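Local coordinates for CocE/NonD family hydrolase (Staphylococcus aureus subsp. aureus COL, PDB 3III), which probably hydrolyses ester or amide bonds as a serine hydrolase of the alpha/beta-hydrolase fold, at residues A[59-64]-A[112-117]; A[65-70]-A[117-122]; A[6-11]-A[35-40]. All blocks are in the same frame, centred on the assembly; numbering follows the deposited sequence.

Interaction 1: residues A[59-64]-A[112-117]; sequences FRPNKD and FWVPND
Val114 pushes its two methyls against the backbone of the chain leaving strand 53-60, and a salt bridge from Lys63 to Asp117 closes the contact at the surface. The valine is the plug of the apolar half. Val114 CG1, anti to the backbone N (chi1 -179°), lies against the peptide that joins Arg60 to Pro61, 3.6 Å from Pro61 N, and also touches the flank of the proline ring, 3.9 Å from Pro61 CD. The other methyl, Val114 CG2, rests 3.6 Å from Phe59 O and packs on the CB of the same phenylalanine, whose ring leads off in another direction.

Lys63 can be followed outward from its backbone. CB sets off toward the 112-117 segment, and chi1 of 52° tucks CG between the backbone N and the carbonyl carbon. From CG onward the chain is extended, so CG and CD serve as a spacer that meets nothing on the far segment. Lys63 CE is the first atom to arrive, 3.4 Å from Asp117 OD1, and Lys63 NZ then bonds to that same Asp117 OD1 at 2.9 Å. The ammonium comes in from above the carboxylate, 45° out of its plane. Both residues lie toward solvent, which probably weakens the electrostatic gain. Asp117 itself has a positive phi, at the bend where the chain turns from Val114 toward the next strand.

Around this contact, strand 53-60 is held between two neighbours of the large sheet: Phe59 pairs by backbone with Val120 of strand 119-124, and Arg60 with Ile39 of strand 36-47. Arg60 turns its side chain away from Val114 and forms a salt bridge with Glu41. The short helix 110-113 leads into Val114, which also packs on Val120.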
loop_
_atom_site.group_PDB
_atom_site.type_symbol
_atom_site.label_atom_id
_atom_site.label_comp_id
_atom_site.label_asym_id
_atom_site.label_seq_id
_atom_site.Cartn_x
_atom_site.Cartn_y
_atom_site.Cartn_z
ATOM N N PHE A 59 2.734 16.835 -20.896
ATOM C CA PHE A 59 2.753 16.113 -22.159
ATOM C C PHE A 59 1.363 16.205 -22.741
ATOM O O PHE A 59 0.374 15.858 -22.049
ATOM C CB PHE A 59 3.044 14.645 -21.886
ATOM C CG PHE A 59 4.434 14.373 -21.328
ATOM C CD1 PHE A 59 5.457 14.056 -22.168
ATOM C CD2 PHE A 59 4.689 14.466 -19.951
ATOM C CE1 PHE A 59 6.739 13.808 -21.655
ATOM C CE2 PHE A 59 5.925 14.213 -19.419
ATOM C CZ PHE A 59 6.961 13.875 -20.265
ATOM N N ARG A 60 1.280 16.662 -23.980
ATOM C CA ARG A 60 0.001 16.867 -24.618
ATOM C C ARG A 60 0.022 16.631 -26.110
ATOM O O ARG A 60 1.070 16.701 -26.736
ATOM C CB ARG A 60 -0.538 18.247 -24.273
ATOM C CG ARG A 60 0.376 19.399 -24.602
ATOM C CD ARG A 60 -0.211 20.737 -24.114
ATOM N NE ARG A 60 0.594 21.859 -24.621
ATOM C CZ ARG A 60 0.470 22.376 -25.841
ATOM N NH1 ARG A 60 -0.421 21.920 -26.696
ATOM N NH2 ARG A 60 1.274 23.353 -26.227
ATOM N N PRO A 61 -1.149 16.333 -26.684
ATOM C CA PRO A 61 -1.210 16.140 -28.106
ATOM C C PRO A 61 -0.760 17.385 -28.871
ATOM O O PRO A 61 -0.973 18.530 -28.447
ATOM C CB PRO A 61 -2.674 15.821 -28.350
ATOM C CG PRO A 61 -3.175 15.350 -27.075
ATOM C CD PRO A 61 -2.464 16.145 -26.066
ATOM N N ASN A 62 -0.021 17.149 -29.950
ATOM C CA ASN A 62 0.401 18.210 -30.827
ATOM C C ASN A 62 -0.747 18.613 -31.749
ATOM O O ASN A 62 -0.697 18.385 -32.966
ATOM C CB ASN A 62 1.635 17.743 -31.648
ATOM C CG ASN A 62 2.183 18.813 -32.508
ATOM O OD1 ASN A 62 1.986 20.003 -32.219
ATOM N ND2 ASN A 62 2.857 18.424 -33.604
ATOM N N LYS A 63 -1.764 19.229 -31.153
ATOM C CA LYS A 63 -2.870 19.777 -31.856
ATOM C C LYS A 63 -3.606 20.707 -30.910
ATOM O O LYS A 63 -3.482 20.605 -29.680
ATOM C CB LYS A 63 -3.799 18.669 -32.404
ATOM C CG LYS A 63 -4.236 17.655 -31.396
ATOM C CD LYS A 63 -5.200 16.612 -31.972
ATOM C CE LYS A 63 -5.179 15.349 -31.179
ATOM N NZ LYS A 63 -6.329 14.508 -31.411
ATOM N N ASP A 64 -4.321 21.646 -31.495
ATOM C CA ASP A 64 -5.275 22.487 -30.772
ATOM C C ASP A 64 -6.357 21.591 -30.167
ATOM O O ASP A 64 -6.643 20.491 -30.680
ATOM C CB ASP A 64 -5.991 23.454 -31.709
ATOM C CG ASP A 64 -5.094 24.499 -32.278
ATOM O OD1 ASP A 64 -4.014 24.758 -31.725
ATOM O OD2 ASP A 64 -5.508 25.104 -33.275
ATOM N N PHE A 112 1.294 6.063 -23.173
ATOM C CA PHE A 112 -0.030 5.347 -23.180
ATOM C C PHE A 112 -1.156 6.353 -23.226
ATOM O O PHE A 112 -2.086 6.239 -24.020
ATOM C CB PHE A 112 -0.189 4.399 -21.961
ATOM C CG PHE A 112 -1.590 3.808 -21.837
ATOM C CD1 PHE A 112 -2.027 2.872 -22.734
ATOM C CD2 PHE A 112 -2.479 4.244 -20.879
ATOM C CE1 PHE A 112 -3.295 2.343 -22.682
ATOM C CE2 PHE A 112 -3.766 3.726 -20.827
ATOM C CZ PHE A 112 -4.183 2.773 -21.719
ATOM N N TRP A 113 -1.094 7.371 -22.381
ATOM C CA TRP A 113 -2.246 8.251 -22.227
ATOM C C TRP A 113 -2.369 9.268 -23.337
ATOM O O TRP A 113 -3.466 9.477 -23.852
ATOM C CB TRP A 113 -2.248 8.931 -20.871
ATOM C CG TRP A 113 -2.492 7.957 -19.766
ATOM C CD1 TRP A 113 -1.558 7.379 -18.986
ATOM C CD2 TRP A 113 -3.742 7.406 -19.365
ATOM N NE1 TRP A 113 -2.127 6.528 -18.097
ATOM C CE2 TRP A 113 -3.479 6.514 -18.313
ATOM C CE3 TRP A 113 -5.063 7.598 -19.771
ATOM C CZ2 TRP A 113 -4.472 5.831 -17.668
ATOM C CZ3 TRP A 113 -6.044 6.911 -19.147
ATOM C CH2 TRP A 113 -5.759 6.024 -18.107
ATOM N N VAL A 114 -1.272 9.893 -23.720
ATOM C CA VAL A 114 -1.341 10.955 -24.703
ATOM C C VAL A 114 -1.828 10.497 -26.084
ATOM O O VAL A 114 -2.618 11.192 -26.689
ATOM C CB VAL A 114 -0.077 11.840 -24.746
ATOM C CG1 VAL A 114 -0.241 12.925 -25.786
ATOM C CG2 VAL A 114 0.114 12.494 -23.385
ATOM N N PRO A 115 -1.434 9.330 -26.574
ATOM C CA PRO A 115 -1.980 8.873 -27.857
ATOM C C PRO A 115 -3.469 8.583 -27.784
ATOM O O PRO A 115 -4.144 8.568 -28.795
ATOM C CB PRO A 115 -1.217 7.610 -28.141
ATOM C CG PRO A 115 0.079 7.842 -27.469
ATOM C CD PRO A 115 -0.269 8.520 -26.185
ATOM N N ASN A 116 -3.975 8.376 -26.589
ATOM C CA ASN A 116 -5.442 8.203 -26.386
ATOM C C ASN A 116 -6.149 9.558 -26.142
ATOM O O ASN A 116 -7.304 9.606 -25.657
ATOM C CB ASN A 116 -5.685 7.234 -25.229
ATOM C CG ASN A 116 -5.441 5.800 -25.598
ATOM O OD1 ASN A 116 -4.528 5.106 -25.090
ATOM N ND2 ASN A 116 -6.226 5.339 -26.488
ATOM N N ASP A 117 -5.490 10.663 -26.517
ATOM C CA ASP A 117 -6.044 12.017 -26.412
ATOM C C ASP A 117 -6.378 12.409 -24.999
ATOM O O ASP A 117 -7.461 12.978 -24.726
ATOM C CB ASP A 117 -7.287 12.208 -27.312
ATOM C CG ASP A 117 -6.970 11.894 -28.795
ATOM O OD1 ASP A 117 -6.102 12.613 -29.294
ATOM O OD2 ASP A 117 -7.556 10.951 -29.413
#

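Interaction 2: residues A[65-70]-A[117-122]; sequences GKFPVV and DYVVVK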
loop_
_atom_site.group_PDB
_atom_site.type_symbol
_atom_site.label_atom_id
_atom_site.label_comp_id
_atom_site.label_asym_id
_atom_site.label_seq_id
_atom_site.Cartn_x
_atom_site.Cartn_y
_atom_site.Cartn_z
ATOM N N GLY A 65 -6.953 22.071 -29.082
ATOM C CA GLY A 65 -8.084 21.409 -28.500
ATOM C C GLY A 65 -7.963 21.314 -27.022
ATOM O O GLY A 65 -6.944 21.690 -26.454
ATOM N N LYS A 66 -9.037 20.824 -26.416
ATOM C CA LYS A 66 -9.155 20.654 -24.974
ATOM C C LYS A 66 -9.272 19.190 -24.630
ATOM O O LYS A 66 -10.106 18.485 -25.211
ATOM C CB LYS A 66 -10.379 21.403 -24.461
ATOM C CG LYS A 66 -10.186 22.907 -24.461
ATOM C CD LYS A 66 -11.383 23.582 -23.868
ATOM C CE LYS A 66 -11.088 25.058 -23.614
ATOM N NZ LYS A 66 -10.219 25.144 -22.432
ATOM N N PHE A 67 -8.489 18.729 -23.650
ATOM C CA PHE A 67 -8.373 17.312 -23.352
ATOM C C PHE A 67 -8.565 17.021 -21.896
ATOM O O PHE A 67 -8.281 17.873 -21.040
ATOM C CB PHE A 67 -6.980 16.813 -23.797
ATOM C CG PHE A 67 -6.709 17.054 -25.258
ATOM C CD1 PHE A 67 -7.182 16.167 -26.232
ATOM C CD2 PHE A 67 -6.062 18.199 -25.674
ATOM C CE1 PHE A 67 -6.976 16.392 -27.573
ATOM C CE2 PHE A 67 -5.828 18.451 -27.014
ATOM C CZ PHE A 67 -6.317 17.566 -27.990
ATOM N N PRO A 68 -9.026 15.807 -21.571
ATOM C CA PRO A 68 -8.962 15.436 -20.155
ATOM C C PRO A 68 -7.515 15.338 -19.691
ATOM O O PRO A 68 -6.602 15.001 -20.478
ATOM C CB PRO A 68 -9.656 14.032 -20.131
ATOM C CG PRO A 68 -9.368 13.487 -21.489
ATOM C CD PRO A 68 -9.461 14.682 -22.423
ATOM N N VAL A 69 -7.307 15.590 -18.398
ATOM C CA VAL A 69 -5.986 15.661 -17.836
ATOM C C VAL A 69 -5.735 14.565 -16.771
ATOM O O VAL A 69 -6.534 14.410 -15.850
ATOM C CB VAL A 69 -5.734 16.976 -17.166
ATOM C CG1 VAL A 69 -4.305 16.968 -16.538
ATOM C CG2 VAL A 69 -5.986 18.140 -18.153
ATOM N N VAL A 70 -4.671 13.802 -16.988
ATOM C CA VAL A 70 -4.181 12.800 -16.060
ATOM C C VAL A 70 -3.006 13.433 -15.317
ATOM O O VAL A 70 -2.111 13.994 -15.944
ATOM C CB VAL A 70 -3.698 11.529 -16.778
ATOM C CG1 VAL A 70 -3.118 10.508 -15.746
ATOM C CG2 VAL A 70 -4.863 10.878 -17.631
ATOM N N ASP A 117 -5.490 10.663 -26.517
ATOM C CA ASP A 117 -6.044 12.017 -26.412
ATOM C C ASP A 117 -6.378 12.409 -24.999
ATOM O O ASP A 117 -7.461 12.978 -24.726
ATOM C CB ASP A 117 -7.287 12.208 -27.312
ATOM C CG ASP A 117 -6.970 11.894 -28.795
ATOM O OD1 ASP A 117 -6.102 12.613 -29.294
ATOM O OD2 ASP A 117 -7.556 10.951 -29.413
ATOM N N TYR A 118 -5.412 12.182 -24.127
ATOM C CA TYR A 118 -5.352 12.740 -22.783
ATOM C C TYR A 118 -4.116 13.652 -22.704
ATOM O O TYR A 118 -3.149 13.509 -23.477
ATOM C CB TYR A 118 -5.174 11.679 -21.703
ATOM C CG TYR A 118 -6.366 10.882 -21.384
ATOM C CD1 TYR A 118 -7.163 11.190 -20.269
ATOM C CD2 TYR A 118 -6.745 9.799 -22.197
ATOM C CE1 TYR A 118 -8.287 10.451 -19.982
ATOM C CE2 TYR A 118 -7.893 9.043 -21.891
ATOM C CZ TYR A 118 -8.667 9.406 -20.809
ATOM O OH TYR A 118 -9.756 8.674 -20.508
ATOM N N VAL A 119 -4.154 14.589 -21.795
ATOM C CA VAL A 119 -2.967 15.326 -21.390
ATOM C C VAL A 119 -2.400 14.622 -20.129
ATOM O O VAL A 119 -3.154 14.108 -19.335
ATOM C CB VAL A 119 -3.276 16.829 -21.134
ATOM C CG1 VAL A 119 -2.143 17.530 -20.329
ATOM C CG2 VAL A 119 -3.560 17.557 -22.453
ATOM N N VAL A 120 -1.062 14.532 -20.000
ATOM C CA VAL A 120 -0.422 14.084 -18.769
ATOM C C VAL A 120 0.391 15.222 -18.131
ATOM O O VAL A 120 1.259 15.828 -18.793
ATOM C CB VAL A 120 0.439 12.800 -18.958
ATOM C CG1 VAL A 120 1.164 12.433 -17.646
ATOM C CG2 VAL A 120 -0.435 11.565 -19.453
ATOM N N VAL A 121 0.117 15.512 -16.847
ATOM C CA VAL A 121 0.887 16.551 -16.124
ATOM C C VAL A 121 1.632 15.854 -15.036
ATOM O O VAL A 121 1.053 15.057 -14.282
ATOM C CB VAL A 121 0.012 17.663 -15.495
ATOM C CG1 VAL A 121 0.885 18.626 -14.682
ATOM C CG2 VAL A 121 -0.867 18.392 -16.560
ATOM N N LYS A 122 2.938 16.108 -14.965
ATOM C CA LYS A 122 3.808 15.479 -13.945
ATOM C C LYS A 122 4.268 16.575 -13.025
ATOM O O LYS A 122 4.895 17.532 -13.470
ATOM C CB LYS A 122 5.020 14.787 -14.597
ATOM C CG LYS A 122 5.931 14.105 -13.601
ATOM C CD LYS A 122 5.314 12.759 -13.106
ATOM C CE LYS A 122 5.774 12.498 -11.675
ATOM N NZ LYS A 122 5.152 11.396 -11.002
#
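Strands 67-70 and 119-122 run side by side in parallel, their short axes 31° apart and 4.6 Å at closest approach, with Val69 beside Val119 and Val70 beside Val120. Three nearly straight hydrogen bonds zip them together: Val119 N to Pro68 O, Val70 N to Val119 O, and Val121 N to Val70 O, each 2.8 Å long. Val70 thus uses both its N-H and its carbonyl on the same neighbour, the regular parallel pattern.

The side chains divide between the two faces of the sheet. On one, Val69 CG1 meets Val121 CG2 at 3.7 Å, and Val119 CG2 reaches back to Phe67 CB, also at 3.7 Å. The Phe67 ring swings beside the turn before the second strand and presents its edge, near the ring plane, to the carbonyl of Asp117, with Phe67 CD1 3.5 Å from Asp117 O.

On the other face Tyr118 is the centrepiece. Pro68 points CG at one face of the phenol, 3.4 Å from Tyr118 CD1, the two side chains crossing at about a right angle, while Val70 CG2 comes obliquely to the same Tyr118 CD1 at 3.5 Å. A chi1 of -75° holds the tyrosine ring beside its own backbone N, where both partners can reach it. Its OH is hydrogen-bonded to Asp317, and Trp113 meets the ring edge-to-face; Phe316 of helix 306-319 packs on both Tyr118 and Val70.

Val69 also pairs by backbone with strand 162-168, so strand 67-74 is interior to the sheet. A long connection that includes the short helices 87-90 and 110-113 leads from it to its parallel neighbour 119-124, which lies between 53-60 and 67-74, matching the strand order of alpha/beta hydrolases.

Interaction 3: residues A[6-11]-A[35-40]; sequences LGNPKL and NQEMIM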
loop_
_atom_site.group_PDB
_atom_site.type_symbol
_atom_site.label_atom_id
_atom_site.label_comp_id
_atom_site.label_asym_id
_atom_site.label_seq_id
_atom_site.Cartn_x
_atom_site.Cartn_y
_atom_site.Cartn_z
ATOM N N LEU A 6 -0.473 2.858 -34.350
ATOM C CA LEU A 6 0.772 2.120 -34.707
ATOM C C LEU A 6 1.992 3.056 -34.658
ATOM O O LEU A 6 3.175 2.610 -34.698
ATOM C CB LEU A 6 0.683 1.454 -36.105
ATOM C CG LEU A 6 -0.360 0.341 -36.286
ATOM C CD1 LEU A 6 -0.402 -0.171 -37.758
ATOM C CD2 LEU A 6 -0.142 -0.813 -35.226
ATOM N N GLY A 7 1.713 4.355 -34.571
ATOM C CA GLY A 7 2.749 5.353 -34.516
ATOM C C GLY A 7 3.470 5.518 -35.845
ATOM O O GLY A 7 3.052 5.021 -36.857
ATOM N N ASN A 8 4.592 6.201 -35.802
ATOM C CA ASN A 8 5.314 6.545 -36.993
ATOM C C ASN A 8 6.758 6.073 -36.929
ATOM O O ASN A 8 7.606 6.763 -36.355
ATOM C CB ASN A 8 5.331 8.039 -37.150
ATOM C CG ASN A 8 5.901 8.463 -38.484
ATOM O OD1 ASN A 8 6.519 7.662 -39.205
ATOM N ND2 ASN A 8 5.677 9.719 -38.839
ATOM N N PRO A 9 7.043 4.935 -37.546
ATOM C CA PRO A 9 8.372 4.360 -37.400
ATOM C C PRO A 9 9.461 5.108 -38.159
ATOM O O PRO A 9 10.612 4.660 -38.125
ATOM C CB PRO A 9 8.199 2.962 -37.974
ATOM C CG PRO A 9 6.982 3.029 -38.813
ATOM C CD PRO A 9 6.102 4.003 -38.190
ATOM N N LYS A 10 9.080 6.203 -38.856
ATOM C CA LYS A 10 10.000 7.081 -39.575
ATOM C C LYS A 10 10.685 8.086 -38.668
ATOM O O LYS A 10 11.743 8.647 -39.030
ATOM C CB LYS A 10 9.278 7.854 -40.708
ATOM C CG LYS A 10 8.606 6.945 -41.742
ATOM C CD LYS A 10 9.632 6.139 -42.563
ATOM C CE LYS A 10 8.970 5.345 -43.692
ATOM N NZ LYS A 10 9.967 4.650 -44.576
ATOM N N LEU A 11 10.140 8.267 -37.470
ATOM C CA LEU A 11 10.640 9.267 -36.555
ATOM C C LEU A 11 11.676 8.585 -35.697
ATOM O O LEU A 11 11.654 7.352 -35.575
ATOM C CB LEU A 11 9.498 9.781 -35.675
ATOM C CG LEU A 11 8.285 10.241 -36.487
ATOM C CD1 LEU A 11 7.015 10.234 -35.645
ATOM C CD2 LEU A 11 8.588 11.613 -37.096
ATOM N N ASN A 35 6.295 4.677 -32.098
ATOM C CA ASN A 35 6.824 6.033 -32.004
ATOM C C ASN A 35 5.717 7.096 -32.064
ATOM O O ASN A 35 5.052 7.271 -33.107
ATOM C CB ASN A 35 7.805 6.309 -33.105
ATOM C CG ASN A 35 9.084 5.532 -32.944
ATOM O OD1 ASN A 35 9.288 4.860 -31.932
ATOM N ND2 ASN A 35 9.897 5.539 -33.970
ATOM N N GLN A 36 5.546 7.817 -30.965
ATOM C CA GLN A 36 4.415 8.747 -30.843
ATOM C C GLN A 36 4.861 10.188 -30.636
ATOM O O GLN A 36 5.470 10.522 -29.616
ATOM C CB GLN A 36 3.535 8.309 -29.666
ATOM C CG GLN A 36 2.743 7.066 -29.963
ATOM C CD GLN A 36 1.626 7.294 -30.926
ATOM O OE1 GLN A 36 1.090 8.388 -30.970
ATOM N NE2 GLN A 36 1.279 6.277 -31.726
ATOM N N GLU A 37 4.525 11.029 -31.599
ATOM C CA GLU A 37 4.758 12.475 -31.555
ATOM C C GLU A 37 3.770 13.184 -30.614
ATOM O O GLU A 37 2.595 12.909 -30.608
ATOM C CB GLU A 37 4.544 13.095 -32.957
ATOM C CG GLU A 37 5.306 12.492 -34.099
ATOM C CD GLU A 37 4.688 12.785 -35.513
ATOM O OE1 GLU A 37 3.939 11.912 -36.087
ATOM O OE2 GLU A 37 4.993 13.876 -36.054
HETATM N N MSE A 38 4.283 14.117 -29.840
HETATM C CA MSE A 38 3.513 14.890 -28.961
HETATM C C MSE A 38 4.355 16.081 -28.578
HETATM O O MSE A 38 5.536 16.160 -28.953
HETATM C CB MSE A 38 3.122 14.077 -27.726
HETATM C CG MSE A 38 4.273 13.690 -26.832
HETATM SE SE MSE A 38 3.569 12.451 -25.422
HETATM C CE MSE A 38 3.174 10.816 -26.584
ATOM N N ILE A 39 3.739 16.971 -27.810
ATOM C CA ILE A 39 4.401 18.095 -27.187
ATOM C C ILE A 39 4.742 17.780 -25.740
ATOM O O ILE A 39 3.951 17.201 -25.009
ATOM C CB ILE A 39 3.521 19.345 -27.263
ATOM C CG1 ILE A 39 3.504 19.880 -28.695
ATOM C CG2 ILE A 39 3.975 20.394 -26.252
ATOM C CD1 ILE A 39 2.479 21.018 -28.925
HETATM N N MSE A 40 5.961 18.114 -25.330
HETATM C CA MSE A 40 6.322 18.156 -23.927
HETATM C C MSE A 40 6.791 19.578 -23.562
HETATM O O MSE A 40 7.767 20.122 -24.157
HETATM C CB MSE A 40 7.421 17.133 -23.631
HETATM C CG MSE A 40 7.808 17.099 -22.147
HETATM SE SE MSE A 40 9.574 16.281 -21.919
HETATM C CE MSE A 40 9.611 16.255 -19.939
HETATM O O HOH W 1 5.979 3.212 -34.687
#
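Gly7 and Asn8 press against the carbonyl of Asn35, and here the contact is close. Asn8 N donates to Asn35 O at 2.9 Å, in the carbonyl plane and on a lone pair, while Gly7 CA sits 3.3 Å from Asn35 O. The glycine has a positive phi of 71°, and its bare CA, with no side chain, lets the loop come this close to the carbonyl. Gln36 also curls back to the glycine: a bend at chi2 (-72°) brings Gln36 NE2 to 3.3 Å from Gly7 CA, and the amide nitrogen is taken up by the carbonyls of Tyr33 and His4. Asn35 reaches into the turn that follows, with Asn35 CB 3.3 Å from Asn8 O and Asn35 ND2 3.0 Å from Leu11 O.

That turn is a type I beta turn from Asn8 to Leu11, further stiffened by an Asx turn in which Lys10 N donates to Asn8 OD1 at 3.0 Å from above the amide plane.

The looser parts lie at the two ends. At the Leu6 end a water bridges the segments, giving a hydrogen to Leu6 O at 2.9 Å and accepting one from Asn35 N. At the other end exposed Glu37 crosses Leu11 at about a right angle, its chain passing the CD1 methyl, but the glutamate has two conformers and the detail of that touch is doubtful. Asn8 ND2 is 3.9 Å from Glu37 OE1, a distant approach.

Chemically, the N-terminal loop is fastened to the start of strand 36-47 by one direct backbone bond and one link through water, which suggests that the hold relies largely on backbone groups and on the glycine that permits the close approach.

In the fold
All three contacts gather at one end of the large mixed sheet. Interactions 1 and 2, with centres about 7 Å apart, share Asp117 and join directly: Phe59 N lies 2.8 Å from Val120 O, a probable hydrogen bond, while Trp113 CB packs on Val120 CG2. Interaction 3, centred about 11 Å from the centre of interaction 1, meets it through Arg60 O and Ile39 N, 2.9 Å apart, where strands 53-60 and 36-47 adjoin. Interactions 2 and 3 do not touch; their centres are about 17 Å apart, their nearest atoms about 7 Å. Strand 53-60 lies between strands 36-47 and 119-124, and so ties interaction 3 to interactions 1 and 2. A bound nickel ion lies about 9 Å from the Asn35 side chain, near interaction 3.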